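Local coordinates for DUF3887 domain-containing protein (Ruminococcus gnavus, PDB 4HYZ) that is of unknown function but belongs to the DUF3887 family of the NTF2-like clan, with helices packed against an antiparallel sheet, at residues 19-24 with 66-71; 25-28 with 34-37; 90-93 with 98-101; 100-103 with 109-112. All coordinates share one frame; numbering follows the deposited sequence.

Overall arrangement
Helix 13-28 lies against an antiparallel sheet, an arrangement consistent with the NTF2-like fold expected from its clan, and ties the four contacts together. Contact 1 sets it on strand 65-78, and contact 2 joins its C-terminal part to helix 32-36. Contacts 3 and 4 lie in the two successive hairpins that share strand 95-103. Contacts 1 and 3 are closest, their centres about 7 Å apart, and F68 touches V90 between them. D23 OD2 bonds to Y103 OH at 2.7 Å, joining contacts 1 and 4; Q28 and Y92 link contacts 2 and 3. W35 of contact 2 meets F112 of contact 4 edge-to-face. A glycerol, probably from crystallisation, lies about 4 Å from the M21 side chain.

Contact 1: 19-24 with 66-71; sequences QAMEDI and KEFGKC
A helix-on-sheet contact brings M21 and I24, one turn apart on helix 13-28, against the ring of F68 in strand 65-78. M21 is a selenomethionine, and its chain is laid across one face of the ring. CB sits near F68 CE2, CG stands over the middle in a CH-pi contact, 3.7 Å from the centroid and 8° off the normal, and SE continues toward CG and CD2 of F68. The selenium is 4.3 Å from the ring centroid in an oblique Met-aromatic contact. This path follows from torsions that place M21 CG beside the backbone N (chi1 -68°) and extend the chain to SE before it bends at chi3. The backbone takes part as well, with M21 O 3.5 Å from F68 CZ. I24 comes to the edge of the ring, CG2 near its plane and 4.0 Å from F68 CE1. With an alanine in place of F68, M21 CG and SE would probably lose the surface they rest on, and a gap would open between helix and strand. Around this site, V90 of the adjacent strand 81-92 also touches F68, while F65 meets its ring at a steep angle. On the helix, A20 packs on L101 and I24 on Y99 of strand 95-103, and both also touch strand 81-92, at V86 and I88 respectively, so the helix spans several strands of the sheet.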
ATOM      1  N   GLN A  19       4.893 -21.131  -1.009  1.00 30.66           N
ATOM      2  CA  GLN A  19       6.057 -21.305  -1.887  1.00 28.98           C
ATOM      3  C   GLN A  19       7.290 -20.602  -1.342  1.00 32.45           C
ATOM      4  O   GLN A  19       8.382 -21.143  -1.480  1.00 31.21           O
ATOM      5  CB  GLN A  19       5.771 -20.813  -3.318  1.00 29.02           C
ATOM      6  CG  GLN A  19       6.849 -21.255  -4.322  1.00 29.58           C
ATOM      7  CD  GLN A  19       6.848 -22.748  -4.525  1.00 35.83           C
ATOM      8  OE1 GLN A  19       5.888 -23.305  -5.047  1.00 35.23           O
ATOM      9  NE2 GLN A  19       7.853 -23.444  -3.997  1.00 27.73           N
ATOM     10  N   ALA A  20       7.119 -19.399  -0.734  1.00 29.09           N
ATOM     11  CA  ALA A  20       8.227 -18.625  -0.170  1.00 29.11           C
ATOM     12  C   ALA A  20       8.853 -19.396   1.005  1.00 33.31           C
ATOM     13  O   ALA A  20      10.073 -19.466   1.123  1.00 33.24           O
ATOM     14  CB  ALA A  20       7.737 -17.247   0.290  1.00 29.03           C
HETATM   15  N   MSE A  21       8.013 -19.996   1.857  1.00 30.41           N
HETATM   16  CA  MSE A  21       8.520 -20.786   2.990  1.00 30.98           C
HETATM   17  C   MSE A  21       9.306 -22.013   2.497  1.00 35.47           C
HETATM   18  O   MSE A  21      10.394 -22.308   3.019  1.00 37.61           O
HETATM   19  CB  MSE A  21       7.377 -21.208   3.903  1.00 32.84           C
HETATM   20  CG  MSE A  21       6.747 -20.022   4.629  1.00 39.45           C
HETATM   21 SE   MSE A  21       5.473 -20.653   5.939  0.75 47.91          SE
HETATM   22  CE  MSE A  21       4.025 -21.262   4.750  1.00 41.98           C
ATOM     23  N   GLU A  22       8.790 -22.683   1.458  1.00 30.86           N
ATOM     24  CA  GLU A  22       9.479 -23.850   0.855  1.00 30.39           C
ATOM     25  C   GLU A  22      10.780 -23.437   0.198  1.00 33.52           C
ATOM     26  O   GLU A  22      11.783 -24.089   0.381  1.00 34.87           O
ATOM     27  CB  GLU A  22       8.582 -24.518  -0.181  1.00 30.60           C
ATOM     28  CG  GLU A  22       7.533 -25.381   0.467  1.00 37.11           C
ATOM     29  CD  GLU A  22       6.341 -25.724  -0.390  1.00 46.63           C
ATOM     30  OE1 GLU A  22       6.188 -25.142  -1.487  1.00 45.28           O
ATOM     31  OE2 GLU A  22       5.507 -26.521   0.089  1.00 54.66           O
ATOM     32  N   ASP A  23      10.767 -22.325  -0.546  1.00 31.15           N
ATOM     33  CA  ASP A  23      11.947 -21.835  -1.250  1.00 31.75           C
ATOM     34  C   ASP A  23      13.033 -21.345  -0.279  1.00 37.03           C
ATOM     35  O   ASP A  23      14.215 -21.494  -0.578  1.00 37.58           O
ATOM     36  CB  ASP A  23      11.549 -20.751  -2.264  1.00 32.47           C
ATOM     37  CG  ASP A  23      10.766 -21.328  -3.438  1.00 37.35           C
ATOM     38  OD1 ASP A  23      10.657 -22.584  -3.536  1.00 37.76           O
ATOM     39  OD2 ASP A  23      10.235 -20.538  -4.240  1.00 39.87           O
ATOM     40  N   ILE A  24      12.649 -20.787   0.883  1.00 34.35           N
ATOM     41  CA  ILE A  24      13.650 -20.356   1.874  1.00 35.37           C
ATOM     42  C   ILE A  24      14.249 -21.614   2.532  1.00 38.53           C
ATOM     43  O   ILE A  24      15.451 -21.643   2.777  1.00 40.27           O
ATOM     44  CB  ILE A  24      13.095 -19.335   2.895  1.00 38.07           C
ATOM     45  CG1 ILE A  24      12.870 -17.984   2.193  1.00 37.47           C
ATOM     46  CG2 ILE A  24      14.016 -19.186   4.135  1.00 37.53           C
ATOM     47  CD1 ILE A  24      11.864 -17.088   2.913  1.00 37.18           C
ATOM     48  N   LYS A  66      14.348 -20.488  13.571  1.00 67.87           N
ATOM     49  CA  LYS A  66      13.407 -20.634  14.678  1.00 69.15           C
ATOM     50  C   LYS A  66      11.961 -20.692  14.174  1.00 71.46           C
ATOM     51  O   LYS A  66      11.235 -21.620  14.533  1.00 73.62           O
ATOM     52  CB  LYS A  66      13.577 -19.515  15.725  1.00 73.78           C
ATOM     53  CG  LYS A  66      14.854 -19.621  16.544  1.00 88.72           C
ATOM     54  CD  LYS A  66      14.886 -18.573  17.640  1.00103.45           C
ATOM     55  N   GLU A  67      11.554 -19.753  13.308  1.00 63.38           N
ATOM     56  CA  GLU A  67      10.161 -19.645  12.865  1.00 59.57           C
ATOM     57  C   GLU A  67       9.999 -18.697  11.672  1.00 54.90           C
ATOM     58  O   GLU A  67      10.844 -17.815  11.482  1.00 52.15           O
ATOM     59  CB  GLU A  67       9.415 -19.019  14.071  1.00 63.71           C
ATOM     60  CG  GLU A  67       7.950 -19.336  14.238  1.00 79.27           C
ATOM     61  CD  GLU A  67       7.317 -18.500  15.337  1.00112.24           C
ATOM     62  OE1 GLU A  67       7.217 -17.262  15.167  1.00104.02           O
ATOM     63  OE2 GLU A  67       6.924 -19.085  16.372  1.00120.33           O
ATOM     64  N   PHE A  68       8.883 -18.830  10.916  1.00 47.13           N
ATOM     65  CA  PHE A  68       8.500 -17.839   9.894  1.00 43.29           C
ATOM     66  C   PHE A  68       7.598 -16.849  10.573  1.00 47.35           C
ATOM     67  O   PHE A  68       6.802 -17.247  11.420  1.00 48.15           O
ATOM     68  CB  PHE A  68       7.799 -18.455   8.667  1.00 41.24           C
ATOM     69  CG  PHE A  68       8.747 -19.195   7.755  1.00 40.54           C
ATOM     70  CD1 PHE A  68       9.592 -18.502   6.890  1.00 41.00           C
ATOM     71  CD2 PHE A  68       8.810 -20.586   7.767  1.00 40.27           C
ATOM     72  CE1 PHE A  68      10.497 -19.190   6.072  1.00 39.10           C
ATOM     73  CE2 PHE A  68       9.691 -21.267   6.924  1.00 40.60           C
ATOM     74  CZ  PHE A  68      10.536 -20.557   6.085  1.00 36.69           C
ATOM     75  N   GLY A  69       7.739 -15.579  10.237  1.00 43.72           N
ATOM     76  CA  GLY A  69       6.887 -14.524  10.763  1.00 44.05           C
ATOM     77  C   GLY A  69       5.902 -14.010   9.721  1.00 49.51           C
ATOM     78  O   GLY A  69       5.469 -14.756   8.836  1.00 48.69           O
ATOM     79  N   LYS A  70       5.580 -12.710   9.804  1.00 46.88           N
ATOM     80  CA  LYS A  70       4.637 -11.984   8.945  1.00 44.86           C
ATOM     81  C   LYS A  70       5.097 -11.862   7.493  1.00 46.13           C
ATOM     82  O   LYS A  70       6.295 -11.846   7.208  1.00 43.69           O
ATOM     83  CB  LYS A  70       4.390 -10.574   9.496  1.00 46.13           C
ATOM     84  CG  LYS A  70       3.591 -10.556  10.778  1.00 57.86           C
ATOM     85  CD  LYS A  70       3.406  -9.122  11.300  1.00 64.12           C
ATOM     86  N   CYS A  71       4.114 -11.725   6.587  1.00 43.82           N
ATOM     87  CA  CYS A  71       4.282 -11.541   5.148  1.00 43.44           C
ATOM     88  C   CYS A  71       3.757 -10.202   4.733  1.00 42.34           C
ATOM     89  O   CYS A  71       2.659  -9.841   5.159  1.00 39.87           O
ATOM     90  CB  CYS A  71       3.562 -12.636   4.375  1.00 45.85           C
ATOM     91  SG  CYS A  71       4.510 -14.148   4.219  1.00 51.82           S
TER

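Contact 2: 25-28 with 34-37; sequences EIAQ and SWKS
I26 and A27 of helix 13-28 meet W35 where the chain turns back into the short helix 32-36, a compact helix-loop-helix turn-back in the helical part of the domain. The two helices approach closely, with the CA atoms of A27 and W35 5.6 Å apart. I26 points its CG2 branch at the backbone of the second helix: that methyl lies 3.5 Å from W35 N and 3.9 Å from S34 CB, so it rests between the two residues, against main chain as much as side chain. A27 faces the indole instead. Its CB approaches the pyrrole part of W35 obliquely, 3.6 Å from CD1 and 3.8 Å from NE1. The indole reaches this place because W35 CG stands opposite the backbone N (chi1 177°), which carries the ring past A27 and into the interior. There Y52 stacks on it, and F112 and F39 meet it edge-to-face, so the tryptophan joins this helix pair to helix 49-60 and to strand 109-113. S37 OG folds back on the chain and donates a hydrogen bond to S34 O at 2.6 Å, tilted 26° from the carbonyl plane.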
ATOM      1  N   GLU A  25      13.435 -22.663   2.752  1.00 34.20           N
ATOM      2  CA  GLU A  25      13.936 -23.934   3.290  1.00 35.11           C
ATOM      3  C   GLU A  25      14.911 -24.578   2.313  1.00 40.78           C
ATOM      4  O   GLU A  25      15.910 -25.119   2.737  1.00 43.12           O
ATOM      5  CB  GLU A  25      12.797 -24.907   3.592  1.00 35.80           C
ATOM      6  CG  GLU A  25      11.956 -24.518   4.796  1.00 35.50           C
ATOM      7  CD  GLU A  25      10.578 -25.162   4.834  1.00 50.12           C
ATOM      8  OE1 GLU A  25      10.166 -25.819   3.846  1.00 43.48           O
ATOM      9  OE2 GLU A  25       9.868 -24.920   5.830  1.00 44.58           O
ATOM     10  N   ILE A  26      14.650 -24.497   1.008  1.00 38.54           N
ATOM     11  CA  ILE A  26      15.554 -25.046  -0.022  1.00 38.37           C
ATOM     12  C   ILE A  26      16.857 -24.221  -0.006  1.00 41.37           C
ATOM     13  O   ILE A  26      17.925 -24.801  -0.115  1.00 42.79           O
ATOM     14  CB  ILE A  26      14.881 -25.116  -1.428  1.00 40.41           C
ATOM     15  CG1 ILE A  26      13.738 -26.196  -1.471  1.00 40.84           C
ATOM     16  CG2 ILE A  26      15.912 -25.406  -2.521  1.00 41.22           C
ATOM     17  CD1 ILE A  26      12.451 -25.753  -2.526  1.00 46.52           C
ATOM     18  N   ALA A  27      16.779 -22.880   0.154  1.00 37.79           N
ATOM     19  CA  ALA A  27      17.977 -22.027   0.258  1.00 38.37           C
ATOM     20  C   ALA A  27      18.804 -22.394   1.503  1.00 41.19           C
ATOM     21  O   ALA A  27      20.021 -22.516   1.403  1.00 42.85           O
ATOM     22  CB  ALA A  27      17.585 -20.556   0.314  1.00 38.26           C
ATOM     23  N   GLN A  28      18.136 -22.641   2.647  1.00 37.12           N
ATOM     24  CA  GLN A  28      18.836 -23.022   3.889  1.00 38.39           C
ATOM     25  C   GLN A  28      19.452 -24.428   3.828  1.00 44.71           C
ATOM     26  O   GLN A  28      20.329 -24.721   4.634  1.00 46.41           O
ATOM     27  CB  GLN A  28      17.909 -22.941   5.113  1.00 38.70           C
ATOM     28  CG  GLN A  28      17.487 -21.517   5.486  1.00 42.08           C
ATOM     29  CD  GLN A  28      16.323 -21.494   6.452  1.00 53.35           C
ATOM     30  OE1 GLN A  28      15.646 -22.507   6.742  1.00 45.62           O
ATOM     31  NE2 GLN A  28      16.047 -20.326   6.961  1.00 46.16           N
ATOM     32  N   SER A  34      19.342 -27.556  -6.139  1.00 40.72           N
ATOM     33  CA  SER A  34      17.900 -27.563  -5.852  1.00 38.21           C
ATOM     34  C   SER A  34      17.378 -26.143  -5.801  1.00 42.98           C
ATOM     35  O   SER A  34      16.297 -25.878  -6.317  1.00 40.57           O
ATOM     36  CB  SER A  34      17.577 -28.286  -4.562  1.00 37.90           C
ATOM     37  OG  SER A  34      17.896 -29.657  -4.722  1.00 44.69           O
ATOM     38  N   TRP A  35      18.174 -25.222  -5.214  1.00 41.58           N
ATOM     39  CA  TRP A  35      17.807 -23.819  -5.091  1.00 40.16           C
ATOM     40  C   TRP A  35      17.745 -23.196  -6.468  1.00 44.14           C
ATOM     41  O   TRP A  35      16.727 -22.588  -6.794  1.00 43.27           O
ATOM     42  CB  TRP A  35      18.782 -23.085  -4.163  1.00 39.48           C
ATOM     43  CG  TRP A  35      18.522 -21.608  -4.036  1.00 39.18           C
ATOM     44  CD1 TRP A  35      17.570 -20.997  -3.270  1.00 40.48           C
ATOM     45  CD2 TRP A  35      19.264 -20.553  -4.669  1.00 39.40           C
ATOM     46  NE1 TRP A  35      17.681 -19.632  -3.378  1.00 40.04           N
ATOM     47  CE2 TRP A  35      18.726 -19.330  -4.216  1.00 42.24           C
ATOM     48  CE3 TRP A  35      20.341 -20.528  -5.574  1.00 41.57           C
ATOM     49  CZ2 TRP A  35      19.225 -18.091  -4.633  1.00 42.21           C
ATOM     50  CZ3 TRP A  35      20.851 -19.301  -5.964  1.00 43.38           C
ATOM     51  CH2 TRP A  35      20.291 -18.103  -5.505  1.00 42.92           C
ATOM     52  N   LYS A  36      18.771 -23.432  -7.315  1.00 42.57           N
ATOM     53  CA  LYS A  36      18.809 -22.936  -8.705  1.00 42.48           C
ATOM     54  C   LYS A  36      17.570 -23.410  -9.509  1.00 44.32           C
ATOM     55  O   LYS A  36      16.993 -22.622 -10.255  1.00 45.60           O
ATOM     56  CB  LYS A  36      20.097 -23.402  -9.393  1.00 46.57           C
ATOM     57  CG  LYS A  36      20.308 -22.867 -10.809  1.00 52.66           C
ATOM     58  CD  LYS A  36      21.769 -23.019 -11.277  1.00 63.94           C
ATOM     59  CE  LYS A  36      22.056 -24.328 -11.968  1.00 72.74           C
ATOM     60  NZ  LYS A  36      21.498 -24.391 -13.346  1.00 84.75           N
ATOM     61  N   SER A  37      17.153 -24.672  -9.322  1.00 38.15           N
ATOM     62  CA  SER A  37      16.029 -25.298 -10.023  1.00 36.94           C
ATOM     63  C   SER A  37      14.678 -24.617  -9.709  1.00 39.54           C
ATOM     64  O   SER A  37      13.706 -24.847 -10.437  1.00 39.30           O
ATOM     65  CB  SER A  37      15.948 -26.792  -9.699  1.00 35.84           C
ATOM     66  OG  SER A  37      15.287 -27.021  -8.460  1.00 36.70           O
TER

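Contact 3: 90-93 with 98-101; sequences VKYE and NYSL
V90 and Y92 of strand 81-92 meet Y99 across an antiparallel hairpin, in a diagonal relation rather than a direct pairing: the backbone of V90 bonds to V97, that of Y99 to I88, and the closest CA atoms, those of V90 and N98, are 6.2 Å apart. The three side chains gather on the helix-facing side of the sheet. V90 brings its CG2 methyl obliquely to the Y99 ring, 3.5 Å from CD1 and 3.7 Å from CE1. Y92 and Y99 cross at about a right angle and converge at their phenol ends, where Y92 OH and Y99 OH share a hydrogen bond of 2.7 Å; each oxygen lies at the edge of the other ring, near its plane. Y92 CE2 also packs 4.0 Å from Y99 CE1. In Y92, a chi1 of -64° sets CG beside the backbone N, and the ring is carried toward its partner strand. Both hydroxyls belong to buried residues and have second partners: Y92 OH bonds to Q28 NE2 of helix 13-28, and Y99 OH to Y55 OH on helix 49-60. I24 touches both V90 and Y99, and L59 both tyrosines. The result is a short hydrogen-bonded chain of two tyrosines strung between two helices, set in the buried interface between sheet and helices.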
ATOM      1  N   VAL A  90      11.868 -14.052   8.669  1.00 45.30           N
ATOM      2  CA  VAL A  90      12.425 -15.344   9.068  1.00 45.93           C
ATOM      3  C   VAL A  90      13.141 -15.088  10.400  1.00 52.45           C
ATOM      4  O   VAL A  90      14.029 -14.229  10.487  1.00 52.43           O
ATOM      5  CB  VAL A  90      13.297 -16.039   8.004  1.00 48.68           C
ATOM      6  CG1 VAL A  90      13.723 -17.408   8.491  1.00 48.94           C
ATOM      7  CG2 VAL A  90      12.541 -16.167   6.680  1.00 46.79           C
ATOM      8  N   LYS A  91      12.674 -15.753  11.449  1.00 52.42           N
ATOM      9  CA  LYS A  91      13.234 -15.569  12.800  1.00 56.96           C
ATOM     10  C   LYS A  91      14.326 -16.610  13.055  1.00 58.71           C
ATOM     11  O   LYS A  91      14.052 -17.806  13.005  1.00 56.24           O
ATOM     12  CB  LYS A  91      12.133 -15.637  13.890  1.00 61.45           C
ATOM     13  CG  LYS A  91      10.849 -14.886  13.526  1.00 73.75           C
ATOM     14  CD  LYS A  91       9.830 -14.894  14.654  1.00 86.53           C
ATOM     15  CE  LYS A  91       8.674 -13.967  14.380  1.00 93.94           C
ATOM     16  NZ  LYS A  91       7.591 -14.138  15.378  1.00105.29           N
ATOM     17  N   TYR A  92      15.574 -16.144  13.209  1.00 56.79           N
ATOM     18  CA  TYR A  92      16.737 -16.986  13.531  1.00 58.85           C
ATOM     19  C   TYR A  92      17.119 -16.721  14.973  1.00 68.45           C
ATOM     20  O   TYR A  92      16.636 -15.744  15.565  1.00 70.41           O
ATOM     21  CB  TYR A  92      17.932 -16.714  12.598  1.00 58.68           C
ATOM     22  CG  TYR A  92      17.685 -17.057  11.145  1.00 55.13           C
ATOM     23  CD1 TYR A  92      17.802 -18.364  10.684  1.00 55.34           C
ATOM     24  CD2 TYR A  92      17.360 -16.066  10.220  1.00 53.44           C
ATOM     25  CE1 TYR A  92      17.542 -18.690   9.351  1.00 51.28           C
ATOM     26  CE2 TYR A  92      17.134 -16.372   8.883  1.00 51.00           C
ATOM     27  CZ  TYR A  92      17.229 -17.685   8.447  1.00 54.84           C
ATOM     28  OH  TYR A  92      16.990 -17.985   7.121  1.00 48.97           O
ATOM     29  N   GLU A  93      18.001 -17.556  15.540  1.00 67.47           N
ATOM     30  CA  GLU A  93      18.482 -17.419  16.911  1.00 70.91           C
ATOM     31  C   GLU A  93      19.134 -16.050  17.136  1.00 76.20           C
ATOM     32  O   GLU A  93      18.919 -15.444  18.191  1.00 78.79           O
ATOM     33  CB  GLU A  93      19.462 -18.549  17.246  1.00 74.34           C
ATOM     34  CG  GLU A  93      19.075 -19.355  18.477  1.00 86.94           C
ATOM     35  N   ASN A  98      14.537 -10.224   7.059  1.00 51.41           N
ATOM     36  CA  ASN A  98      13.484 -10.006   6.065  1.00 49.69           C
ATOM     37  C   ASN A  98      13.927 -10.494   4.679  1.00 52.04           C
ATOM     38  O   ASN A  98      14.778  -9.868   4.041  1.00 54.01           O
ATOM     39  CB  ASN A  98      13.070  -8.527   5.983  1.00 48.36           C
ATOM     40  CG  ASN A  98      12.437  -7.971   7.229  1.00 66.81           C
ATOM     41  OD1 ASN A  98      11.339  -8.342   7.639  1.00 60.09           O
ATOM     42  ND2 ASN A  98      13.088  -7.014   7.817  1.00 69.93           N
ATOM     43  N   TYR A  99      13.334 -11.584   4.202  1.00 43.29           N
ATOM     44  CA  TYR A  99      13.638 -12.070   2.857  1.00 41.35           C
ATOM     45  C   TYR A  99      12.697 -11.449   1.832  1.00 41.77           C
ATOM     46  O   TYR A  99      11.510 -11.327   2.118  1.00 41.06           O
ATOM     47  CB  TYR A  99      13.498 -13.594   2.794  1.00 40.80           C
ATOM     48  CG  TYR A  99      14.674 -14.389   3.308  1.00 43.34           C
ATOM     49  CD1 TYR A  99      14.875 -14.567   4.678  1.00 47.22           C
ATOM     50  CD2 TYR A  99      15.475 -15.116   2.437  1.00 42.52           C
ATOM     51  CE1 TYR A  99      15.876 -15.412   5.161  1.00 48.96           C
ATOM     52  CE2 TYR A  99      16.488 -15.949   2.907  1.00 43.72           C
ATOM     53  CZ  TYR A  99      16.681 -16.098   4.270  1.00 49.91           C
ATOM     54  OH  TYR A  99      17.665 -16.927   4.737  1.00 51.35           O
ATOM     55  N   SER A 100      13.202 -11.112   0.635  1.00 38.50           N
ATOM     56  CA  SER A 100      12.388 -10.592  -0.481  1.00 37.44           C
ATOM     57  C   SER A 100      12.464 -11.574  -1.626  1.00 38.12           C
ATOM     58  O   SER A 100      13.545 -11.795  -2.164  1.00 38.91           O
ATOM     59  CB  SER A 100      12.865  -9.218  -0.942  1.00 40.54           C
ATOM     60  OG  SER A 100      12.814  -8.320   0.143  1.00 59.25           O
ATOM     61  N   LEU A 101      11.328 -12.164  -1.974  1.00 32.45           N
ATOM     62  CA  LEU A 101      11.197 -13.134  -3.049  1.00 32.90           C
ATOM     63  C   LEU A 101      10.184 -12.647  -4.037  1.00 38.59           C
ATOM     64  O   LEU A 101       9.172 -12.071  -3.641  1.00 39.98           O
ATOM     65  CB  LEU A 101      10.759 -14.519  -2.494  1.00 32.08           C
ATOM     66  CG  LEU A 101      11.849 -15.438  -1.937  1.00 35.61           C
ATOM     67  CD1 LEU A 101      12.489 -14.867  -0.677  1.00 37.72           C
ATOM     68  CD2 LEU A 101      11.277 -16.791  -1.583  1.00 32.02           C
TER

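Contact 4: 100-103 with 109-112; sequences SLAY and LVSF
L101 and F112 face each other as a non-hydrogen-bonded pair in the antiparallel hairpin of strands 95-103 and 109-113, which a classic beta bulge at V110 and S111 interrupts. On the face turned to helix 13-28 the two side chains lie side by side, and the branch point of L101 meets the ring obliquely, CG 3.6 Å from F112 CD2. L109 supplies the next bump. Its CD2 methyl fits between L101 and Y103, 3.9 Å from L101 CD2 and 3.5 Å from Y103 CE1, so it fills the hollow between the leucine and the phenol. Replacing L101 by an alanine would probably open a gap here, leaving the F112 ring at CD2 and the CD2 methyl of L109 without their neighbour, close to A20 of the helix. Y103 extends alongside L109 until its hydroxyl bonds to D23. On the face that carries A102 and S111 the relief is shallower: A102 CB fits beside S111 CB, at 3.9 Å, and against V110 CG2, which comes in from the bulge to 3.6 Å. With V110 CG1 anti to the carbonyl carbon (chi1 -66°), CG2 falls between the backbone N and the carbonyl carbon, and so against A102. Both bulge residues face A102, and its backbone is gripped at each end: A102 N donates to S111 O at 3.1 Å, and A102 O accepts from V110 N at 2.8 Å in a nearly straight bond of 169°.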
ATOM      1  N   SER A 100      13.202 -11.112   0.635  1.00 38.50           N
ATOM      2  CA  SER A 100      12.388 -10.592  -0.481  1.00 37.44           C
ATOM      3  C   SER A 100      12.464 -11.574  -1.626  1.00 38.12           C
ATOM      4  O   SER A 100      13.545 -11.795  -2.164  1.00 38.91           O
ATOM      5  CB  SER A 100      12.865  -9.218  -0.942  1.00 40.54           C
ATOM      6  OG  SER A 100      12.814  -8.320   0.143  1.00 59.25           O
ATOM      7  N   LEU A 101      11.328 -12.164  -1.974  1.00 32.45           N
ATOM      8  CA  LEU A 101      11.197 -13.134  -3.049  1.00 32.90           C
ATOM      9  C   LEU A 101      10.184 -12.647  -4.037  1.00 38.59           C
ATOM     10  O   LEU A 101       9.172 -12.071  -3.641  1.00 39.98           O
ATOM     11  CB  LEU A 101      10.759 -14.519  -2.494  1.00 32.08           C
ATOM     12  CG  LEU A 101      11.849 -15.438  -1.937  1.00 35.61           C
ATOM     13  CD1 LEU A 101      12.489 -14.867  -0.677  1.00 37.72           C
ATOM     14  CD2 LEU A 101      11.277 -16.791  -1.583  1.00 32.02           C
ATOM     15  N   ALA A 102      10.427 -12.896  -5.318  1.00 34.38           N
ATOM     16  CA  ALA A 102       9.497 -12.531  -6.375  1.00 32.63           C
ATOM     17  C   ALA A 102       9.316 -13.711  -7.297  1.00 34.83           C
ATOM     18  O   ALA A 102      10.260 -14.463  -7.537  1.00 36.20           O
ATOM     19  CB  ALA A 102       9.983 -11.291  -7.130  1.00 33.07           C
ATOM     20  N   TYR A 103       8.104 -13.867  -7.812  1.00 29.97           N
ATOM     21  CA  TYR A 103       7.708 -14.980  -8.656  1.00 29.12           C
ATOM     22  C   TYR A 103       7.088 -14.539  -9.942  1.00 33.90           C
ATOM     23  O   TYR A 103       6.395 -13.514  -9.991  1.00 32.67           O
ATOM     24  CB  TYR A 103       6.647 -15.834  -7.899  1.00 29.06           C
ATOM     25  CG  TYR A 103       7.208 -16.537  -6.677  1.00 28.96           C
ATOM     26  CD1 TYR A 103       7.916 -17.730  -6.799  1.00 30.18           C
ATOM     27  CD2 TYR A 103       7.056 -15.991  -5.398  1.00 28.43           C
ATOM     28  CE1 TYR A 103       8.430 -18.387  -5.679  1.00 29.16           C
ATOM     29  CE2 TYR A 103       7.550 -16.650  -4.268  1.00 28.91           C
ATOM     30  CZ  TYR A 103       8.250 -17.841  -4.418  1.00 33.09           C
ATOM     31  OH  TYR A 103       8.797 -18.489  -3.340  1.00 32.20           O
ATOM     32  N   LEU A 109      10.880 -18.627  -9.079  1.00 32.70           N
ATOM     33  CA  LEU A 109      11.552 -17.395  -8.648  1.00 31.25           C
ATOM     34  C   LEU A 109      12.126 -16.553  -9.788  1.00 35.31           C
ATOM     35  O   LEU A 109      12.699 -17.077 -10.742  1.00 33.42           O
ATOM     36  CB  LEU A 109      12.696 -17.716  -7.672  1.00 31.20           C
ATOM     37  CG  LEU A 109      12.310 -18.315  -6.317  1.00 33.69           C
ATOM     38  CD1 LEU A 109      13.554 -18.964  -5.654  1.00 33.42           C
ATOM     39  CD2 LEU A 109      11.689 -17.251  -5.398  1.00 31.31           C
ATOM     40  N   VAL A 110      12.013 -15.224  -9.641  1.00 33.53           N
ATOM     41  CA  VAL A 110      12.665 -14.289 -10.562  1.00 34.59           C
ATOM     42  C   VAL A 110      13.675 -13.485  -9.740  1.00 41.93           C
ATOM     43  O   VAL A 110      14.535 -12.808 -10.296  1.00 45.01           O
ATOM     44  CB  VAL A 110      11.700 -13.369 -11.366  1.00 36.99           C
ATOM     45  CG1 VAL A 110      10.851 -14.180 -12.344  1.00 36.13           C
ATOM     46  CG2 VAL A 110      10.823 -12.527 -10.444  1.00 34.75           C
ATOM     47  N   SER A 111      13.562 -13.572  -8.409  1.00 38.02           N
ATOM     48  CA  SER A 111      14.393 -12.799  -7.473  1.00 38.46           C
ATOM     49  C   SER A 111      14.350 -13.434  -6.091  1.00 39.73           C
ATOM     50  O   SER A 111      13.303 -13.904  -5.648  1.00 37.86           O
ATOM     51  CB  SER A 111      13.893 -11.352  -7.401  1.00 40.46           C
ATOM     52  OG  SER A 111      14.725 -10.585  -6.551  1.00 57.11           O
ATOM     53  N   PHE A 112      15.480 -13.422  -5.409  1.00 37.40           N
ATOM     54  CA  PHE A 112      15.616 -13.987  -4.068  1.00 37.42           C
ATOM     55  C   PHE A 112      16.666 -13.182  -3.353  1.00 44.37           C
ATOM     56  O   PHE A 112      17.823 -13.222  -3.764  1.00 46.24           O
ATOM     57  CB  PHE A 112      15.999 -15.491  -4.131  1.00 38.11           C
ATOM     58  CG  PHE A 112      16.064 -16.199  -2.786  1.00 37.66           C
ATOM     59  CD1 PHE A 112      17.156 -16.025  -1.939  1.00 41.07           C
ATOM     60  CD2 PHE A 112      15.063 -17.083  -2.396  1.00 37.02           C
ATOM     61  CE1 PHE A 112      17.222 -16.683  -0.711  1.00 41.25           C
ATOM     62  CE2 PHE A 112      15.130 -17.741  -1.163  1.00 38.98           C
ATOM     63  CZ  PHE A 112      16.192 -17.509  -0.316  1.00 38.60           C
TER